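Local coordinates for tetrapyrrole methylase family protein (Chlorobaculum tepidum, PDB 3HH1) that probably methylates the 2'-hydroxyl of a cytidine in 16S ribosomal RNA using S-adenosyl-L-methionine, the piece described being its N-terminal domain, at residues T13-M21 with R42-F50; A68-E77 with M100-L109. All blocks are in the same frame, centred on the assembly; numbering follows the deposited sequence.

Contact 1 (T13-M21 with R42-F50)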
loop_
_atom_site.group_PDB
_atom_site.type_symbol
_atom_site.label_atom_id
_atom_site.label_comp_id
_atom_site.label_asym_id
_atom_site.label_seq_id
_atom_site.Cartn_x
_atom_site.Cartn_y
_atom_site.Cartn_z
ATOM N N THR A 13 -5.803 -9.713 -0.018
ATOM C CA THR A 13 -6.882 -10.694 0.037
ATOM C C THR A 13 -8.158 -10.081 -0.504
ATOM O O THR A 13 -8.481 -8.967 -0.164
ATOM C CB THR A 13 -7.110 -11.274 1.480
ATOM O OG1 THR A 13 -7.411 -10.230 2.405
ATOM C CG2 THR A 13 -5.834 -12.012 2.003
ATOM N N PRO A 14 -8.872 -10.807 -1.377
ATOM C CA PRO A 14 -10.143 -10.294 -1.957
ATOM C C PRO A 14 -11.272 -10.444 -0.956
ATOM O O PRO A 14 -11.157 -11.243 -0.016
ATOM C CB PRO A 14 -10.380 -11.230 -3.133
ATOM C CG PRO A 14 -9.816 -12.546 -2.652
ATOM C CD PRO A 14 -8.573 -12.173 -1.833
ATOM N N LEU A 15 -12.361 -9.715 -1.153
ATOM C CA LEU A 15 -13.514 -9.816 -0.261
ATOM C C LEU A 15 -14.294 -11.128 -0.495
ATOM O O LEU A 15 -14.800 -11.744 0.448
ATOM C CB LEU A 15 -14.438 -8.597 -0.436
ATOM C CG LEU A 15 -15.607 -8.353 0.538
ATOM C CD1 LEU A 15 -16.810 -9.289 0.289
ATOM C CD2 LEU A 15 -15.142 -8.416 1.987
ATOM N N GLY A 16 -14.387 -11.551 -1.746
ATOM C CA GLY A 16 -15.083 -12.794 -2.080
ATOM C C GLY A 16 -14.203 -13.650 -2.963
ATOM O O GLY A 16 -13.063 -13.288 -3.215
ATOM N N ASN A 17 -14.735 -14.778 -3.436
ATOM C CA ASN A 17 -13.980 -15.690 -4.292
ATOM C C ASN A 17 -12.592 -15.902 -3.723
ATOM O O ASN A 17 -11.590 -15.850 -4.437
ATOM C CB ASN A 17 -13.878 -15.162 -5.713
ATOM C CG ASN A 17 -15.140 -15.372 -6.492
ATOM O OD1 ASN A 17 -16.039 -16.104 -6.058
ATOM N ND2 ASN A 17 -15.232 -14.729 -7.659
ATOM N N LEU A 18 -12.561 -16.153 -2.419
ATOM C CA LEU A 18 -11.321 -16.431 -1.732
ATOM C C LEU A 18 -10.570 -17.614 -2.332
ATOM O O LEU A 18 -9.361 -17.658 -2.260
ATOM C CB LEU A 18 -11.590 -16.718 -0.267
ATOM C CG LEU A 18 -12.068 -15.516 0.545
ATOM C CD1 LEU A 18 -12.265 -15.918 1.990
ATOM C CD2 LEU A 18 -11.077 -14.350 0.423
ATOM N N ASP A 19 -11.294 -18.598 -2.865
ATOM C CA ASP A 19 -10.638 -19.813 -3.403
ATOM C C ASP A 19 -9.803 -19.520 -4.659
ATOM O O ASP A 19 -8.977 -20.364 -5.069
ATOM C CB ASP A 19 -11.663 -20.917 -3.662
ATOM C CG ASP A 19 -12.069 -21.665 -2.390
ATOM O OD1 ASP A 19 -11.425 -21.516 -1.300
ATOM O OD2 ASP A 19 -13.017 -22.445 -2.493
ATOM N N ASP A 20 -9.970 -18.326 -5.250
ATOM C CA ASP A 20 -9.079 -17.908 -6.353
ATOM C C ASP A 20 -7.713 -17.341 -5.931
ATOM O O ASP A 20 -6.861 -17.062 -6.780
ATOM C CB ASP A 20 -9.793 -16.936 -7.294
ATOM C CG ASP A 20 -10.831 -17.646 -8.167
ATOM O OD1 ASP A 20 -10.706 -18.877 -8.372
ATOM O OD2 ASP A 20 -11.777 -16.978 -8.632
HETATM N N MSE A 21 -7.499 -17.183 -4.631
HETATM C CA MSE A 21 -6.176 -16.830 -4.126
HETATM C C MSE A 21 -5.186 -17.901 -4.506
HETATM O O MSE A 21 -5.551 -19.085 -4.574
HETATM C CB MSE A 21 -6.192 -16.700 -2.622
HETATM C CG MSE A 21 -6.968 -15.488 -2.179
HETATM SE SE MSE A 21 -6.881 -15.297 -0.208
HETATM C CE MSE A 21 -4.980 -15.393 0.101
ATOM N N ARG A 42 -12.874 -9.590 9.531
ATOM C CA ARG A 42 -12.732 -10.032 8.161
ATOM C C ARG A 42 -11.604 -11.086 8.062
ATOM O O ARG A 42 -11.727 -12.114 7.354
ATOM C CB ARG A 42 -12.483 -8.811 7.258
ATOM C CG ARG A 42 -12.069 -9.159 5.831
ATOM C CD ARG A 42 -12.170 -7.956 4.885
ATOM N NE ARG A 42 -11.422 -8.209 3.646
ATOM C CZ ARG A 42 -11.389 -7.391 2.591
ATOM N NH1 ARG A 42 -10.655 -7.717 1.528
ATOM N NH2 ARG A 42 -12.082 -6.259 2.590
ATOM N N THR A 43 -10.521 -10.872 8.808
ATOM C CA THR A 43 -9.395 -11.807 8.745
ATOM C C THR A 43 -9.759 -13.180 9.339
ATOM O O THR A 43 -9.373 -14.233 8.807
ATOM C CB THR A 43 -8.142 -11.216 9.425
ATOM O OG1 THR A 43 -7.842 -9.978 8.773
ATOM C CG2 THR A 43 -6.914 -12.167 9.279
ATOM N N SER A 44 -10.517 -13.178 10.428
ATOM C CA SER A 44 -10.973 -14.446 11.002
ATOM C C SER A 44 -11.837 -15.237 10.013
ATOM O O SER A 44 -11.689 -16.436 9.907
ATOM C CB SER A 44 -11.753 -14.229 12.308
ATOM O OG SER A 44 -10.871 -13.739 13.295
ATOM N N ILE A 45 -12.720 -14.547 9.303
ATOM C CA ILE A 45 -13.537 -15.179 8.311
ATOM C C ILE A 45 -12.677 -15.843 7.226
ATOM O O ILE A 45 -12.912 -16.996 6.863
ATOM C CB ILE A 45 -14.523 -14.176 7.670
ATOM C CG1 ILE A 45 -15.585 -13.762 8.692
ATOM C CG2 ILE A 45 -15.187 -14.788 6.465
ATOM C CD1 ILE A 45 -16.413 -12.550 8.268
ATOM N N LEU A 46 -11.685 -15.121 6.732
ATOM C CA LEU A 46 -10.727 -15.671 5.748
ATOM C C LEU A 46 -10.000 -16.912 6.245
ATOM O O LEU A 46 -9.936 -17.913 5.561
ATOM C CB LEU A 46 -9.720 -14.597 5.322
ATOM C CG LEU A 46 -8.750 -14.995 4.183
ATOM C CD1 LEU A 46 -8.457 -13.792 3.298
ATOM C CD2 LEU A 46 -7.510 -15.610 4.769
ATOM N N LEU A 47 -9.446 -16.829 7.450
ATOM C CA LEU A 47 -8.737 -17.957 8.023
ATOM C C LEU A 47 -9.629 -19.180 8.212
ATOM O O LEU A 47 -9.226 -20.274 7.872
ATOM C CB LEU A 47 -8.057 -17.562 9.339
ATOM C CG LEU A 47 -7.000 -16.447 9.167
ATOM C CD1 LEU A 47 -6.411 -16.062 10.521
ATOM C CD2 LEU A 47 -5.896 -16.709 8.134
ATOM N N LYS A 48 -10.838 -18.990 8.737
ATOM C CA LYS A 48 -11.787 -20.062 8.898
ATOM C C LYS A 48 -12.079 -20.699 7.546
ATOM O O LYS A 48 -12.145 -21.911 7.439
ATOM C CB LYS A 48 -13.070 -19.547 9.531
ATOM C CG LYS A 48 -14.164 -20.605 9.711
ATOM C CD LYS A 48 -15.540 -19.983 9.961
ATOM C CE LYS A 48 -15.959 -20.009 11.419
ATOM N NZ LYS A 48 -17.419 -19.683 11.563
ATOM N N HIS A 49 -12.239 -19.879 6.513
ATOM C CA HIS A 49 -12.502 -20.393 5.176
ATOM C C HIS A 49 -11.462 -21.402 4.703
ATOM O O HIS A 49 -11.802 -22.401 4.044
ATOM C CB HIS A 49 -12.536 -19.232 4.190
ATOM C CG HIS A 49 -12.808 -19.637 2.782
ATOM N ND1 HIS A 49 -14.083 -19.815 2.296
ATOM C CD2 HIS A 49 -11.972 -19.880 1.749
ATOM C CE1 HIS A 49 -14.021 -20.155 1.019
ATOM N NE2 HIS A 49 -12.747 -20.219 0.670
ATOM N N PHE A 50 -10.195 -21.130 4.990
ATOM C CA PHE A 50 -9.122 -22.004 4.504
ATOM C C PHE A 50 -8.716 -23.045 5.542
ATOM O O PHE A 50 -7.723 -23.776 5.350
ATOM C CB PHE A 50 -7.922 -21.197 4.107
ATOM C CG PHE A 50 -8.119 -20.388 2.878
ATOM C CD1 PHE A 50 -8.345 -20.990 1.661
ATOM C CD2 PHE A 50 -8.013 -19.020 2.921
ATOM C CE1 PHE A 50 -8.530 -20.223 0.531
ATOM C CE2 PHE A 50 -8.161 -18.270 1.800
ATOM C CZ PHE A 50 -8.416 -18.883 0.588
HETATM O O HOH W 1 -10.579 -10.966 2.944
#
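Arg-42 and His-49, near the two ends of segment 42-50, make the direct polar contacts to the loop that follows strand 8-13. The Arg-42 chain reaches, extended, alongside the start of the loop (CG anti to the backbone N, chi1 170°) and sets its guanidinium edge beside Thr-13, where NH1 gives a weak, bent bond to Thr-13 O (3.0 Å). Its NE donates to water 1, which in turn donates to Pro-14 O, while NH2 forms a salt bridge with Asp-87. Leu-15 CD2 lies over one guanidinium face, toward its rim, 3.8 Å from Arg-42 NH2. Thr-13 OG1 bonds Thr-86 O and also reaches the water. At the other end, His-49 NE2 donates to Asp-19 OD1 (2.7 Å, 151°), meeting that oxygen from above the carboxylate plane.

Packing contacts lie between and beside these bonds. Leu-46 CD1 presses tightly against Thr-13, 3.4 Å from both CB and CG2, and also meets Leu-18 CD2. Leu-18 CB makes a CH-pi contact over the His-49 ring, 4.1 Å from its centroid. Phe-50 turns a ring edge to a backbone carbonyl, its CZ 3.2 Å from Leu-18 O, and selenomethionine Met-21 adds a Met-aromatic contact, SE lying 3.8 Å from Phe-50 CE2.

An alanine in place of Arg-42 would remove the guanidinium and would probably leave Asp-87 without its charged mate and Leu-15 CD2 without the flat group beneath it.

Helix 23-31 borders the packing, with Val-26 and Leu-29 against Met-21. A first-strand loop held to a neighbouring helix at the C-terminal ends of the strands fits the N-terminal alpha/beta domain of the tetrapyrrole methylases, a five-stranded parallel sheet in the order 3-2-4-1-5.

Contact 2 (A68-E77 with M100-L109). With SO4 (sulfate ion), chain E.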
loop_
_atom_site.group_PDB
_atom_site.type_symbol
_atom_site.label_atom_id
_atom_site.label_comp_id
_atom_site.label_asym_id
_atom_site.label_seq_id
_atom_site.Cartn_x
_atom_site.Cartn_y
_atom_site.Cartn_z
ATOM N N ALA A 68 0.963 -2.993 18.377
ATOM C CA ALA A 68 0.937 -3.906 17.224
ATOM C C ALA A 68 2.249 -3.838 16.477
ATOM O O ALA A 68 2.814 -4.868 16.153
ATOM C CB ALA A 68 -0.263 -3.611 16.270
ATOM N N VAL A 69 2.766 -2.640 16.274
ATOM C CA VAL A 69 4.058 -2.488 15.603
ATOM C C VAL A 69 5.175 -3.170 16.413
ATOM O O VAL A 69 6.000 -3.900 15.875
ATOM C CB VAL A 69 4.425 -1.003 15.357
ATOM C CG1 VAL A 69 5.718 -0.951 14.670
ATOM C CG2 VAL A 69 3.397 -0.290 14.505
ATOM N N ARG A 70 5.189 -2.945 17.716
ATOM C CA ARG A 70 6.191 -3.561 18.567
ATOM C C ARG A 70 6.143 -5.071 18.473
ATOM O O ARG A 70 7.180 -5.720 18.344
ATOM C CB ARG A 70 6.029 -3.134 20.005
ATOM C CG ARG A 70 7.096 -3.652 20.892
ATOM C CD ARG A 70 7.119 -2.921 22.213
ATOM N NE ARG A 70 5.837 -3.031 22.907
ATOM C CZ ARG A 70 4.955 -2.045 23.083
ATOM N NH1 ARG A 70 5.186 -0.795 22.655
ATOM N NH2 ARG A 70 3.825 -2.314 23.731
ATOM N N GLN A 71 4.951 -5.637 18.542
ATOM C CA GLN A 71 4.798 -7.086 18.465
ATOM C C GLN A 71 5.333 -7.660 17.155
ATOM O O GLN A 71 6.002 -8.709 17.163
ATOM C CB GLN A 71 3.341 -7.498 18.606
ATOM C CG GLN A 71 2.801 -7.321 20.007
ATOM C CD GLN A 71 1.366 -7.723 20.046
ATOM O OE1 GLN A 71 1.023 -8.717 20.637
ATOM N NE2 GLN A 71 0.541 -7.022 19.324
ATOM N N VAL A 72 5.041 -6.977 16.054
ATOM C CA VAL A 72 5.476 -7.439 14.732
ATOM C C VAL A 72 6.987 -7.327 14.612
ATOM O O VAL A 72 7.643 -8.288 14.179
ATOM C CB VAL A 72 4.774 -6.657 13.601
ATOM C CG1 VAL A 72 5.474 -6.844 12.215
ATOM C CG2 VAL A 72 3.274 -7.000 13.566
ATOM N N ILE A 73 7.549 -6.189 15.015
ATOM C CA ILE A 73 8.999 -6.008 14.928
ATOM C C ILE A 73 9.731 -7.004 15.803
ATOM O O ILE A 73 10.734 -7.573 15.373
ATOM C CB ILE A 73 9.460 -4.553 15.269
ATOM C CG1 ILE A 73 8.898 -3.525 14.267
ATOM C CG2 ILE A 73 11.014 -4.446 15.383
ATOM C CD1 ILE A 73 9.413 -3.611 12.873
ATOM N N GLU A 74 9.225 -7.258 17.011
ATOM C CA GLU A 74 9.852 -8.229 17.884
ATOM C C GLU A 74 9.824 -9.599 17.262
ATOM O O GLU A 74 10.835 -10.321 17.302
ATOM C CB GLU A 74 9.229 -8.209 19.276
ATOM C CG GLU A 74 9.631 -6.941 20.008
ATOM C CD GLU A 74 9.046 -6.798 21.400
ATOM O OE1 GLU A 74 8.279 -7.678 21.836
ATOM O OE2 GLU A 74 9.343 -5.771 22.057
ATOM N N LEU A 75 8.693 -9.990 16.678
ATOM C CA LEU A 75 8.608 -11.318 16.061
ATOM C C LEU A 75 9.590 -11.453 14.871
ATOM O O LEU A 75 10.272 -12.453 14.740
ATOM C CB LEU A 75 7.200 -11.588 15.633
ATOM C CG LEU A 75 6.673 -13.014 15.463
ATOM C CD1 LEU A 75 7.277 -14.068 16.421
ATOM C CD2 LEU A 75 5.184 -12.958 15.595
ATOM N N LEU A 76 9.663 -10.433 14.035
ATOM C CA LEU A 76 10.597 -10.421 12.890
ATOM C C LEU A 76 12.061 -10.476 13.349
ATOM O O LEU A 76 12.879 -11.240 12.814
ATOM C CB LEU A 76 10.349 -9.175 12.059
ATOM C CG LEU A 76 9.043 -9.053 11.264
ATOM C CD1 LEU A 76 8.910 -7.666 10.638
ATOM C CD2 LEU A 76 8.909 -10.182 10.218
ATOM N N GLU A 77 12.387 -9.706 14.380
ATOM C CA GLU A 77 13.755 -9.733 14.914
ATOM C C GLU A 77 14.113 -11.109 15.484
ATOM O O GLU A 77 15.288 -11.519 15.469
ATOM C CB GLU A 77 13.917 -8.695 16.014
ATOM C CG GLU A 77 13.788 -7.248 15.576
ATOM C CD GLU A 77 15.012 -6.732 14.861
ATOM O OE1 GLU A 77 16.018 -7.466 14.805
ATOM O OE2 GLU A 77 14.984 -5.574 14.356
HETATM N N MSE A 100 2.900 -0.869 9.860
HETATM C CA MSE A 100 3.718 -1.991 10.284
HETATM C C MSE A 100 4.775 -2.368 9.269
HETATM O O MSE A 100 5.893 -2.725 9.654
HETATM C CB MSE A 100 2.825 -3.182 10.675
HETATM C CG MSE A 100 2.047 -2.985 11.936
HETATM SE SE MSE A 100 0.716 -4.426 12.258
HETATM C CE MSE A 100 -0.486 -4.072 10.797
ATOM N N ALA A 101 4.457 -2.302 7.973
ATOM C CA ALA A 101 5.434 -2.508 6.906
ATOM C C ALA A 101 6.469 -1.398 6.845
ATOM O O ALA A 101 7.657 -1.643 6.655
ATOM C CB ALA A 101 4.733 -2.663 5.546
ATOM N N SER A 102 6.053 -0.150 6.993
ATOM C CA SER A 102 7.014 0.945 7.050
ATOM C C SER A 102 7.945 0.820 8.274
ATOM O O SER A 102 9.149 1.077 8.163
ATOM C CB SER A 102 6.272 2.268 7.033
ATOM O OG SER A 102 7.173 3.355 7.153
ATOM N N ALA A 103 7.424 0.416 9.441
ATOM C CA ALA A 103 8.277 0.219 10.599
ATOM C C ALA A 103 9.314 -0.912 10.344
ATOM O O ALA A 103 10.477 -0.805 10.724
ATOM C CB ALA A 103 7.425 -0.056 11.876
ATOM N N ALA A 104 8.886 -2.014 9.731
ATOM C CA ALA A 104 9.801 -3.123 9.424
ATOM C C ALA A 104 10.897 -2.632 8.535
ATOM O O ALA A 104 12.071 -2.937 8.738
ATOM C CB ALA A 104 9.049 -4.300 8.709
ATOM N N HIS A 105 10.527 -1.869 7.518
ATOM C CA HIS A 105 11.552 -1.282 6.637
ATOM C C HIS A 105 12.538 -0.364 7.403
ATOM O O HIS A 105 13.779 -0.429 7.197
ATOM C CB HIS A 105 10.907 -0.498 5.515
ATOM C CG HIS A 105 11.901 -0.012 4.494
ATOM N ND1 HIS A 105 12.210 1.325 4.334
ATOM C CD2 HIS A 105 12.673 -0.684 3.606
ATOM C CE1 HIS A 105 13.127 1.456 3.388
ATOM N NE2 HIS A 105 13.419 0.255 2.919
ATOM N N ALA A 106 11.992 0.462 8.285
ATOM C CA ALA A 106 12.823 1.351 9.125
ATOM C C ALA A 106 13.813 0.548 9.998
ATOM O O ALA A 106 14.905 1.017 10.298
ATOM C CB ALA A 106 11.939 2.249 9.991
ATOM N N ALA A 107 13.419 -0.657 10.405
ATOM C CA ALA A 107 14.238 -1.537 11.179
ATOM C C ALA A 107 15.169 -2.428 10.333
ATOM O O ALA A 107 15.890 -3.247 10.900
ATOM C CB ALA A 107 13.386 -2.384 12.092
ATOM N N GLY A 108 15.206 -2.244 9.012
ATOM C CA GLY A 108 16.091 -3.031 8.181
ATOM C C GLY A 108 15.613 -4.465 8.003
ATOM O O GLY A 108 16.415 -5.363 7.723
ATOM N N LEU A 109 14.306 -4.670 8.124
ATOM C CA LEU A 109 13.714 -5.991 7.981
ATOM C C LEU A 109 13.029 -6.112 6.616
ATOM O O LEU A 109 12.466 -5.148 6.122
ATOM C CB LEU A 109 12.724 -6.234 9.127
ATOM C CG LEU A 109 13.336 -6.141 10.539
ATOM C CD1 LEU A 109 12.208 -6.019 11.612
ATOM C CD2 LEU A 109 14.202 -7.357 10.823
HETATM S S SO4 E . 2.541 -5.127 25.753
HETATM O O1 SO4 E . 3.412 -4.893 24.592
HETATM O O2 SO4 E . 3.231 -4.683 26.965
HETATM O O3 SO4 E . 1.293 -4.378 25.617
HETATM O O4 SO4 E . 2.198 -6.545 25.876
HETATM O O HOH W 2 16.774 -4.725 12.979
#
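Helices 68-77 and 100-106 pass at 45° between their N-to-C directions with a closest axis approach of 9.7 Å; the nearest CA atoms are those of Val-69 and Met-100, 5.4 Å apart. They are neighbours on one face of the parallel sheet in this alpha/beta domain of tetrapyrrole methylase type, where Val-72, Leu-76 and Ala-104 all rest on Leu-8 of strand 8-13.

The contact between them is apolar, and the alanines of helix 100-106 meet larger side chains of helix 68-77. Val-69 CG1 packs tightly on Ala-103 CB (3.4 Å), while CG2 of the same valine lies against Met-100 CG. The chain of selenomethionine Met-100, extended at chi2 (172°), carries SE beneath helix 68-77, to Val-72 CG2 (3.9 Å) and the Ala-68 methyl. Farther along, Ile-73 CD1 comes down onto the alanine backbone, 3.5 Å from Ala-104 CA, with Ala-107 CB and Leu-109 CD1 also beside it.

Helix 100-106 ends in a Schellman motif at Gly-108, whose positive phi turns the chain so that Leu-109 folds back on the partner helix, its CD1 3.7 Å from Leu-76 CB. The aliphatic end of Leu-109 also packs against the Glu-77 carboxylate.

On the solvent side of helix 68-77, a sulfate, probably from the crystallisation liquor, is bound by Arg-67 and by Arg-70, whose NH2 points almost straight at O1 (2.8 Å, 176°).

In the fold
Contacts 1 and 2 lie on opposite sides of the chain's centre, about 25 Å between centres and about 10 Å between nearest atoms, so they do not touch. The parallel sheet joins them: strand 8-13 ends at Thr-13 in contact 1, while its Leu-8 lies under the helices of contact 2, and in strand 57-59 Leu-57 meets helix 40-49 whereas Val-58 meets helix 65-77. Helix layers thus cover both faces. Contact 2 also adjoins the assembly, since Ser-102 bonds Asp-95 of the second subunit. Contact 1, at the strand ends, is the likelier of the two to border the methyl-donor cleft, as in related methylases.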